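PDB 6SJ9: proteasome accessory factor B/C (PafBC) from Paenarthrobacter aurescens, which probably acts as a transcriptional regulator in the bacterial response to DNA damage, combining winged helix-turn-helix modules with WYL domains. Local coordinates for residues 245-250 with 302-307; 262-267 with 279-284; 523-528 with 535-540. All blocks are in the same frame, centred on the assembly; numbering follows the deposited sequence.

In the fold
Contacts 1 and 2 belong together: both lie in the four-stranded antiparallel sheet of the first WCX region, their centres about 9 Å apart, and contact 2 is nested inside the loop that contact 1 closes. Strands 245-252 and 275-282 are neighbours in that sheet; contact 1 attaches one outermost strand, 299-303, and contact 2 the other, 263-268, completing a ferredoxin-like sheet. Contact 3 comes later in the chain, in the five-stranded sheet of the second WYL domain. Its centre is about 49 Å from that of contact 1 and 44 Å from that of contact 2, across the chain's centre, so it holds together a separate module of this multidomain regulator.

Contact 1 of 3, residues 245-250 with 302-307; sequences RQATLV and TGPAEL
Thr248 and Gly303 form the one antiparallel bridge here. Thr248 N reaches Gly303 O at 2.9 Å in an almost straight bond (178°). In return, Thr248 O takes the amide of Thr302 (N to O 2.9 Å), with Gly303 N and Thr302 OG1 as weak further donors. Thr302 and Gly303 thus share one partner, which makes this a classic beta bulge. Thr302 holds OG1 between its backbone N and carbonyl carbon (chi1 61°), and this swings the hydroxyl in against Thr248, with OG1 3.2 Å from Thr248 CG2. Its methyl goes the other way, to 3.8 Å between Thr302 CG2 and Val250 CG2. Past the bulge the chain enters Pro304 by a cis peptide; the ring's CD lies near Ala247 CA, and Pro304 is the N-cap residue of the helix that follows. In the helix's first turn, Leu307 CD2 packs on Ala247 CB at 3.6 Å.

At the outer end, Arg245 bends at chi2 and chi3 to bring NH2 to Glu306 OE1, a salt bridge modelled very short at 2.5 Å. Guanidinium and carboxylate are nearly coplanar (13° apart), with the acid at the guanidinium's edge. A leucine in place of this arginine would probably leave Glu306 OE1 without its charged mate, with the weak, long pairing of Glu306 to Arg211 as a poor substitute.

Strand 245-252 runs between 299-303 and 275-282, while Ala247, Leu249 and Leu307 bury themselves against Leu288 and Leu292 of helix 285-294.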
loop_
_atom_site.group_PDB
_atom_site.type_symbol
_atom_site.label_atom_id
_atom_site.label_comp_id
_atom_site.label_asym_id
_atom_site.label_seq_id
_atom_site.Cartn_x
_atom_site.Cartn_y
_atom_site.Cartn_z
ATOM N N ARG A 245 18.749 17.660 2.199
ATOM C CA ARG A 245 19.567 18.082 1.063
ATOM C C ARG A 245 18.690 18.378 -0.158
ATOM O O ARG A 245 17.500 18.073 -0.172
ATOM C CB ARG A 245 20.625 17.014 0.752
ATOM C CG ARG A 245 21.680 16.842 1.871
ATOM C CD ARG A 245 22.063 15.362 2.113
ATOM N NE ARG A 245 22.890 14.841 1.027
ATOM C CZ ARG A 245 23.408 13.618 0.988
ATOM N NH1 ARG A 245 23.196 12.764 1.985
ATOM N NH2 ARG A 245 24.142 13.248 -0.053
ATOM N N GLN A 246 19.282 19.031 -1.167
ATOM C CA GLN A 246 18.590 19.445 -2.389
ATOM C C GLN A 246 19.131 18.730 -3.618
ATOM O O GLN A 246 20.343 18.704 -3.842
ATOM C CB GLN A 246 18.718 20.947 -2.631
ATOM C CG GLN A 246 18.006 21.433 -3.898
ATOM C CD GLN A 246 17.878 22.969 -3.981
ATOM O OE1 GLN A 246 17.093 23.589 -3.254
ATOM N NE2 GLN A 246 18.669 23.577 -4.864
ATOM N N ALA A 247 18.225 18.147 -4.402
ATOM C CA ALA A 247 18.539 17.493 -5.663
ATOM C C ALA A 247 18.137 18.376 -6.846
ATOM O O ALA A 247 17.151 19.111 -6.781
ATOM C CB ALA A 247 17.817 16.142 -5.747
ATOM N N THR A 248 18.902 18.284 -7.939
ATOM C CA THR A 248 18.618 19.010 -9.175
ATOM C C THR A 248 18.396 17.984 -10.282
ATOM O O THR A 248 19.282 17.166 -10.571
ATOM C CB THR A 248 19.749 19.972 -9.532
ATOM O OG1 THR A 248 20.062 20.781 -8.391
ATOM C CG2 THR A 248 19.329 20.906 -10.660
ATOM N N LEU A 249 17.204 18.009 -10.878
ATOM C CA LEU A 249 16.768 16.968 -11.790
ATOM C C LEU A 249 16.279 17.585 -13.090
ATOM O O LEU A 249 15.625 18.636 -13.085
ATOM C CB LEU A 249 15.651 16.126 -11.163
ATOM C CG LEU A 249 15.913 15.564 -9.767
ATOM C CD1 LEU A 249 14.659 14.830 -9.276
ATOM C CD2 LEU A 249 17.156 14.658 -9.707
ATOM N N VAL A 250 16.615 16.935 -14.201
ATOM C CA VAL A 250 16.024 17.225 -15.501
ATOM C C VAL A 250 15.064 16.094 -15.823
ATOM O O VAL A 250 15.483 14.935 -15.893
ATOM C CB VAL A 250 17.088 17.374 -16.596
ATOM C CG1 VAL A 250 16.413 17.462 -17.930
ATOM C CG2 VAL A 250 17.944 18.602 -16.349
ATOM N N THR A 302 21.142 15.846 -12.378
ATOM C CA THR A 302 22.312 16.672 -12.651
ATOM C C THR A 302 23.181 16.827 -11.405
ATOM O O THR A 302 24.408 16.897 -11.524
ATOM C CB THR A 302 21.930 18.038 -13.233
ATOM O OG1 THR A 302 21.119 18.761 -12.304
ATOM C CG2 THR A 302 21.175 17.874 -14.558
ATOM N N GLY A 303 22.582 16.858 -10.219
ATOM C CA GLY A 303 23.338 16.907 -8.992
ATOM C C GLY A 303 22.464 16.594 -7.798
ATOM O O GLY A 303 21.241 16.556 -7.918
ATOM N N PRO A 304 23.063 16.290 -6.632
ATOM C CA PRO A 304 24.495 16.197 -6.323
ATOM C C PRO A 304 25.083 14.873 -6.795
ATOM O O PRO A 304 24.348 13.926 -7.040
ATOM C CB PRO A 304 24.531 16.302 -4.800
ATOM C CG PRO A 304 23.274 15.615 -4.387
ATOM C CD PRO A 304 22.243 16.002 -5.442
ATOM N N ALA A 305 26.413 14.800 -6.819
ATOM C CA ALA A 305 27.103 13.660 -7.409
ATOM C C ALA A 305 26.842 12.363 -6.656
ATOM O O ALA A 305 26.849 11.297 -7.266
ATOM C CB ALA A 305 28.606 13.950 -7.494
ATOM N N GLU A 306 26.659 12.418 -5.337
ATOM C CA GLU A 306 26.397 11.189 -4.607
ATOM C C GLU A 306 25.054 10.594 -5.022
ATOM O O GLU A 306 24.913 9.368 -5.129
ATOM C CB GLU A 306 26.445 11.454 -3.094
ATOM C CG GLU A 306 26.671 10.184 -2.242
ATOM C CD GLU A 306 26.172 10.281 -0.782
ATOM O OE1 GLU A 306 25.781 11.390 -0.341
ATOM O OE2 GLU A 306 26.172 9.234 -0.072
ATOM N N LEU A 307 24.074 11.462 -5.310
ATOM C CA LEU A 307 22.778 11.024 -5.823
ATOM C C LEU A 307 22.902 10.444 -7.224
ATOM O O LEU A 307 22.309 9.408 -7.541
ATOM C CB LEU A 307 21.812 12.214 -5.831
ATOM C CG LEU A 307 20.444 11.879 -6.395
ATOM C CD1 LEU A 307 19.927 10.803 -5.509
ATOM C CD2 LEU A 307 19.574 13.091 -6.303
#

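Contact 2 of 3, residues 262-267 with 279-284; sequences KATSLQ and TVDFRD
Thr264 N donates to Thr279 O (2.8 Å, 151°), the firm backbone bond between two antiparallel segments whose pairing is otherwise loose, since the chain turns a corner at Thr264 and the bond from Thr279 N to Ser265 O is weak at 3.4 Å. The same carbonyl is approached by a carbon: Ala263 CA comes within 3.3 Å of Thr279 O in a CA-H...O contact.

Among the side chains, Thr279 is the hub. Its chi1 of 47° sets OG1 between the backbone N and the carbonyl carbon, where it meets two hydroxyls of the facing segment. Thr264 OG1 lies 2.5 Å from Thr279 OG1, the two side chains crossing at about a right angle, and Ser265 OG lies 2.7 Å from the same Thr279 OG1. The three hydroxyls form a close cluster around a buried threonine. The methyl of Thr264 turns toward Asp281, with Thr264 CG2 3.3 Å from Asp281 OD2. Val280 sends CG1 to within 4.0 Å of Ala263 CA, an apolar touch beside the polar cluster.

Where the segments draw apart, a water takes over: it accepts from Asp281 N at 2.9 Å and also bridges to the carbonyl of Lys262, although that second distance is too short to be trusted. The amine of Lys262 is engaged by Glu291 in a salt bridge.

Thr279 and Val280 also touch Gln246 and Ala247 on the next strand. This is the hairpin that joins the second and third strands of a ferredoxin-like beta-alpha-beta-beta-alpha-beta fold, with strand 263-268 at the sheet's edge.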
loop_
_atom_site.group_PDB
_atom_site.type_symbol
_atom_site.label_atom_id
_atom_site.label_comp_id
_atom_site.label_asym_id
_atom_site.label_seq_id
_atom_site.Cartn_x
_atom_site.Cartn_y
_atom_site.Cartn_z
ATOM N N LYS A 262 6.543 17.052 -5.458
ATOM C CA LYS A 262 7.580 17.374 -4.480
ATOM C C LYS A 262 8.483 18.543 -4.886
ATOM O O LYS A 262 9.390 18.891 -4.119
ATOM C CB LYS A 262 8.454 16.146 -4.197
ATOM C CG LYS A 262 7.746 15.048 -3.524
ATOM C CD LYS A 262 8.726 13.982 -3.018
ATOM C CE LYS A 262 9.678 13.492 -4.113
ATOM N NZ LYS A 262 10.527 12.341 -3.641
ATOM N N ALA A 263 8.297 19.131 -6.065
ATOM C CA ALA A 263 9.287 20.056 -6.601
ATOM C C ALA A 263 9.240 21.419 -5.904
ATOM O O ALA A 263 8.185 22.056 -5.827
ATOM C CB ALA A 263 9.076 20.212 -8.103
ATOM N N THR A 264 10.406 21.885 -5.437
ATOM C CA THR A 264 10.529 23.211 -4.831
ATOM C C THR A 264 10.674 24.310 -5.867
ATOM O O THR A 264 10.400 25.477 -5.567
ATOM C CB THR A 264 11.743 23.277 -3.909
ATOM O OG1 THR A 264 12.921 23.018 -4.677
ATOM C CG2 THR A 264 11.648 22.242 -2.779
ATOM N N SER A 265 11.185 23.990 -7.047
ATOM C CA SER A 265 11.259 24.978 -8.111
ATOM C C SER A 265 11.073 24.258 -9.432
ATOM O O SER A 265 11.362 23.069 -9.545
ATOM C CB SER A 265 12.582 25.748 -8.101
ATOM O OG SER A 265 13.612 24.941 -8.625
ATOM N N LEU A 266 10.621 25.001 -10.440
ATOM C CA LEU A 266 10.424 24.461 -11.775
ATOM C C LEU A 266 10.768 25.519 -12.806
ATOM O O LEU A 266 10.393 26.681 -12.648
ATOM C CB LEU A 266 8.968 24.034 -11.977
ATOM C CG LEU A 266 8.610 22.852 -12.881
ATOM C CD1 LEU A 266 7.190 22.994 -13.393
ATOM C CD2 LEU A 266 9.560 22.712 -14.027
ATOM N N GLN A 267 11.494 25.115 -13.848
ATOM C CA GLN A 267 11.829 25.997 -14.964
ATOM C C GLN A 267 12.192 25.103 -16.141
ATOM O O GLN A 267 12.402 23.896 -15.979
ATOM C CB GLN A 267 13.002 26.944 -14.686
ATOM C CG GLN A 267 14.371 26.267 -14.719
ATOM C CD GLN A 267 15.520 27.175 -14.289
ATOM O OE1 GLN A 267 15.308 28.281 -13.775
ATOM N NE2 GLN A 267 16.751 26.718 -14.527
ATOM N N THR A 279 14.015 21.147 -8.713
ATOM C CA THR A 279 14.721 20.816 -7.490
ATOM C C THR A 279 13.744 20.134 -6.546
ATOM O O THR A 279 12.551 20.448 -6.540
ATOM C CB THR A 279 15.327 22.075 -6.827
ATOM O OG1 THR A 279 14.347 23.120 -6.783
ATOM C CG2 THR A 279 16.507 22.599 -7.634
ATOM N N VAL A 280 14.230 19.121 -5.830
ATOM C CA VAL A 280 13.425 18.401 -4.860
ATOM C C VAL A 280 14.276 18.198 -3.612
ATOM O O VAL A 280 15.509 18.105 -3.676
ATOM C CB VAL A 280 12.885 17.055 -5.383
ATOM C CG1 VAL A 280 12.112 17.239 -6.657
ATOM C CG2 VAL A 280 14.006 16.053 -5.561
ATOM N N ASP A 281 13.608 18.191 -2.469
ATOM C CA ASP A 281 14.270 17.934 -1.206
ATOM C C ASP A 281 14.246 16.446 -0.928
ATOM O O ASP A 281 13.222 15.788 -1.116
ATOM C CB ASP A 281 13.591 18.693 -0.066
ATOM C CG ASP A 281 13.772 20.210 -0.178
ATOM O OD1 ASP A 281 14.899 20.645 -0.502
ATOM O OD2 ASP A 281 12.789 20.956 0.035
ATOM N N PHE A 282 15.375 15.927 -0.458
ATOM C CA PHE A 282 15.450 14.545 -0.015
ATOM C C PHE A 282 16.412 14.520 1.159
ATOM O O PHE A 282 17.209 15.447 1.338
ATOM C CB PHE A 282 15.930 13.618 -1.133
ATOM C CG PHE A 282 17.398 13.785 -1.458
ATOM C CD1 PHE A 282 17.830 14.852 -2.213
ATOM C CD2 PHE A 282 18.334 12.840 -1.043
ATOM C CE1 PHE A 282 19.176 15.007 -2.517
ATOM C CE2 PHE A 282 19.681 12.978 -1.359
ATOM C CZ PHE A 282 20.103 14.058 -2.094
ATOM N N ARG A 283 16.319 13.459 1.970
ATOM C CA ARG A 283 17.247 13.224 3.076
ATOM C C ARG A 283 18.209 12.086 2.765
ATOM O O ARG A 283 19.424 12.294 2.822
ATOM C CB ARG A 283 16.509 13.016 4.413
ATOM C CG ARG A 283 15.678 14.249 4.786
ATOM C CD ARG A 283 14.861 14.155 6.074
ATOM N NE ARG A 283 13.641 13.354 5.968
ATOM C CZ ARG A 283 12.507 13.634 6.611
ATOM N NH1 ARG A 283 12.425 14.738 7.356
ATOM N NH2 ARG A 283 11.444 12.838 6.477
ATOM N N ASP A 284 17.700 10.888 2.448
ATOM C CA ASP A 284 18.542 9.727 2.159
ATOM C C ASP A 284 18.716 9.569 0.659
ATOM O O ASP A 284 17.729 9.323 -0.047
ATOM C CB ASP A 284 17.919 8.458 2.756
ATOM C CG ASP A 284 18.786 7.180 2.530
ATOM O OD1 ASP A 284 19.880 7.235 1.914
ATOM O OD2 ASP A 284 18.391 6.113 3.040
HETATM O O HOH W 1 10.724 18.631 -2.118
#

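Contact 3 of 3, residues 523-528 with 535-540; sequences DPLRLY and YFEAYC
Tyr535 meets Tyr528 through the backbone and the Tyr528 ring. Tyr535 N bonds to Tyr528 O at 2.7 Å, and its own carbonyl accepts from Tyr528 N. Tyr528 sets its ring between backbone N and carbonyl carbon (chi1 61°), which brings it back across the hairpin so that Tyr535 CB sits over one face, 3.4 Å from Tyr528 CZ. The two rings are close to parallel (12°) but slid apart, their centroids 5.5 Å from each other, so the side chains meet mainly through the CH-pi contact of Tyr535 CB with the Tyr528 ring. The hydroxyl of Tyr528 is held by Asn548, and Arg577 makes a cation-pi contact with the ring.

Phe536 points to the opposite face of the sheet, with Leu527, its CB 3.8 Å from Leu527 CD1.

Glu537 carries the centre. Glu537 O accepts twice, from Leu525 N at 2.8 Å and from Arg526 N at 3.3 Å, a classic beta bulge. Its side chain, extended and running alongside Arg526, is gripped side-on by two nitrogens: Arg526 NE reaches Glu537 OE2 at 2.9 Å from above the carboxylate plane, and Arg526 NH2 reaches Glu537 OE1 at 3.0 Å on the syn side. Both oxygens lie near the guanidinium plane, yet the two groups are twisted 39° apart. Glu346 is a second acid for Arg526.

Ala538 sets its methyl against Pro524 CA. Tyr539 closes the pairing with two backbone bonds to Asp523, whose carboxylate is held by Ser565 and Gln504.

Strand 533-540 lies between 517-530 and 545-550 in the WYL domain's Sm-like sheet; helix 489-501 packs on Pro524, Leu527 and Phe536, while Val546 and Asn548 of strand 545-550 flank Glu537.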
loop_
_atom_site.group_PDB
_atom_site.type_symbol
_atom_site.label_atom_id
_atom_site.label_comp_id
_atom_site.label_asym_id
_atom_site.label_seq_id
_atom_site.Cartn_x
_atom_site.Cartn_y
_atom_site.Cartn_z
ATOM N N ASP A 523 -20.675 -17.492 -11.530
ATOM C CA ASP A 523 -21.578 -17.336 -10.403
ATOM C C ASP A 523 -21.363 -15.926 -9.901
ATOM O O ASP A 523 -20.346 -15.662 -9.245
ATOM C CB ASP A 523 -21.287 -18.344 -9.281
ATOM C CG ASP A 523 -21.390 -19.805 -9.737
ATOM O OD1 ASP A 523 -22.292 -20.158 -10.546
ATOM O OD2 ASP A 523 -20.610 -20.627 -9.201
ATOM N N PRO A 524 -22.256 -14.988 -10.186
ATOM C CA PRO A 524 -22.095 -13.623 -9.653
ATOM C C PRO A 524 -22.207 -13.620 -8.136
ATOM O O PRO A 524 -23.088 -14.250 -7.559
ATOM C CB PRO A 524 -23.240 -12.839 -10.297
ATOM C CG PRO A 524 -24.256 -13.870 -10.612
ATOM C CD PRO A 524 -23.485 -15.135 -10.995
ATOM N N LEU A 525 -21.318 -12.869 -7.496
ATOM C CA LEU A 525 -21.269 -12.808 -6.036
ATOM C C LEU A 525 -21.566 -11.429 -5.463
ATOM O O LEU A 525 -22.439 -11.317 -4.596
ATOM C CB LEU A 525 -19.867 -13.253 -5.562
ATOM C CG LEU A 525 -19.487 -14.698 -5.976
ATOM C CD1 LEU A 525 -18.092 -15.103 -5.547
ATOM C CD2 LEU A 525 -20.488 -15.748 -5.399
ATOM N N ARG A 526 -20.848 -10.392 -5.905
ATOM C CA ARG A 526 -20.962 -9.042 -5.356
ATOM C C ARG A 526 -20.763 -8.021 -6.452
ATOM O O ARG A 526 -19.867 -8.159 -7.283
ATOM C CB ARG A 526 -19.898 -8.774 -4.277
ATOM C CG ARG A 526 -20.266 -9.402 -2.958
ATOM C CD ARG A 526 -19.265 -8.974 -1.885
ATOM N NE ARG A 526 -17.983 -9.665 -2.114
ATOM C CZ ARG A 526 -16.978 -9.605 -1.253
ATOM N NH1 ARG A 526 -17.118 -8.878 -0.120
ATOM N NH2 ARG A 526 -15.875 -10.274 -1.504
ATOM N N LEU A 527 -21.552 -6.984 -6.395
ATOM C CA LEU A 527 -21.433 -5.813 -7.237
ATOM C C LEU A 527 -20.993 -4.643 -6.350
ATOM O O LEU A 527 -21.613 -4.396 -5.315
ATOM C CB LEU A 527 -22.785 -5.575 -7.881
ATOM C CG LEU A 527 -23.074 -4.674 -9.043
ATOM C CD1 LEU A 527 -22.143 -4.952 -10.180
ATOM C CD2 LEU A 527 -24.550 -4.967 -9.389
ATOM N N TYR A 528 -19.886 -3.996 -6.691
ATOM C CA TYR A 528 -19.311 -2.951 -5.832
ATOM C C TYR A 528 -18.611 -1.934 -6.720
ATOM O O TYR A 528 -18.225 -2.250 -7.856
ATOM C CB TYR A 528 -18.338 -3.544 -4.780
ATOM C CG TYR A 528 -17.175 -4.243 -5.435
ATOM C CD1 TYR A 528 -17.327 -5.527 -5.957
ATOM C CD2 TYR A 528 -15.942 -3.628 -5.569
ATOM C CE1 TYR A 528 -16.242 -6.170 -6.592
ATOM C CE2 TYR A 528 -14.889 -4.239 -6.172
ATOM C CZ TYR A 528 -15.033 -5.528 -6.693
ATOM O OH TYR A 528 -13.939 -6.133 -7.312
ATOM N N TYR A 535 -17.620 -2.807 -10.433
ATOM C CA TYR A 535 -17.009 -4.107 -10.617
ATOM C C TYR A 535 -17.977 -5.173 -10.143
ATOM O O TYR A 535 -18.873 -4.909 -9.328
ATOM C CB TYR A 535 -15.717 -4.272 -9.794
ATOM C CG TYR A 535 -14.609 -3.281 -10.074
ATOM C CD1 TYR A 535 -14.624 -1.991 -9.506
ATOM C CD2 TYR A 535 -13.523 -3.650 -10.845
ATOM C CE1 TYR A 535 -13.583 -1.101 -9.751
ATOM C CE2 TYR A 535 -12.498 -2.793 -11.100
ATOM C CZ TYR A 535 -12.529 -1.511 -10.528
ATOM O OH TYR A 535 -11.501 -0.655 -10.793
ATOM N N PHE A 536 -17.823 -6.395 -10.647
ATOM C CA PHE A 536 -18.535 -7.474 -9.973
ATOM C C PHE A 536 -17.577 -8.631 -9.743
ATOM O O PHE A 536 -16.823 -9.026 -10.636
ATOM C CB PHE A 536 -19.793 -7.946 -10.693
ATOM C CG PHE A 536 -19.568 -8.494 -12.068
ATOM C CD1 PHE A 536 -19.290 -7.656 -13.141
ATOM C CD2 PHE A 536 -19.772 -9.826 -12.306
ATOM C CE1 PHE A 536 -19.121 -8.159 -14.408
ATOM C CE2 PHE A 536 -19.621 -10.336 -13.574
ATOM C CZ PHE A 536 -19.299 -9.512 -14.617
ATOM N N GLU A 537 -17.603 -9.133 -8.539
ATOM C CA GLU A 537 -16.897 -10.336 -8.150
ATOM C C GLU A 537 -17.747 -11.559 -8.521
ATOM O O GLU A 537 -18.973 -11.570 -8.322
ATOM C CB GLU A 537 -16.662 -10.322 -6.641
ATOM C CG GLU A 537 -15.906 -11.505 -6.168
ATOM C CD GLU A 537 -16.018 -11.654 -4.628
ATOM O OE1 GLU A 537 -14.962 -11.774 -3.973
ATOM O OE2 GLU A 537 -17.159 -11.618 -4.070
ATOM N N ALA A 538 -17.109 -12.557 -9.121
ATOM C CA ALA A 538 -17.837 -13.719 -9.603
ATOM C C ALA A 538 -16.917 -14.933 -9.594
ATOM O O ALA A 538 -15.718 -14.829 -9.856
ATOM C CB ALA A 538 -18.361 -13.482 -11.018
ATOM N N TYR A 539 -17.489 -16.092 -9.312
ATOM C CA TYR A 539 -16.741 -17.331 -9.486
ATOM C C TYR A 539 -16.767 -17.667 -10.974
ATOM O O TYR A 539 -17.840 -17.855 -11.543
ATOM C CB TYR A 539 -17.321 -18.480 -8.625
ATOM C CG TYR A 539 -16.408 -19.712 -8.735
ATOM C CD1 TYR A 539 -16.589 -20.643 -9.737
ATOM C CD2 TYR A 539 -15.332 -19.894 -7.864
ATOM C CE1 TYR A 539 -15.734 -21.760 -9.874
ATOM C CE2 TYR A 539 -14.476 -21.008 -7.982
ATOM C CZ TYR A 539 -14.690 -21.935 -8.996
ATOM O OH TYR A 539 -13.863 -23.022 -9.136
ATOM N N CYS A 540 -15.601 -17.686 -11.613
ATOM C CA CYS A 540 -15.506 -17.925 -13.039
ATOM C C CYS A 540 -15.266 -19.410 -13.290
ATOM O O CYS A 540 -14.294 -19.972 -12.782
ATOM C CB CYS A 540 -14.400 -17.095 -13.670
ATOM S SG CYS A 540 -14.131 -17.541 -15.442
#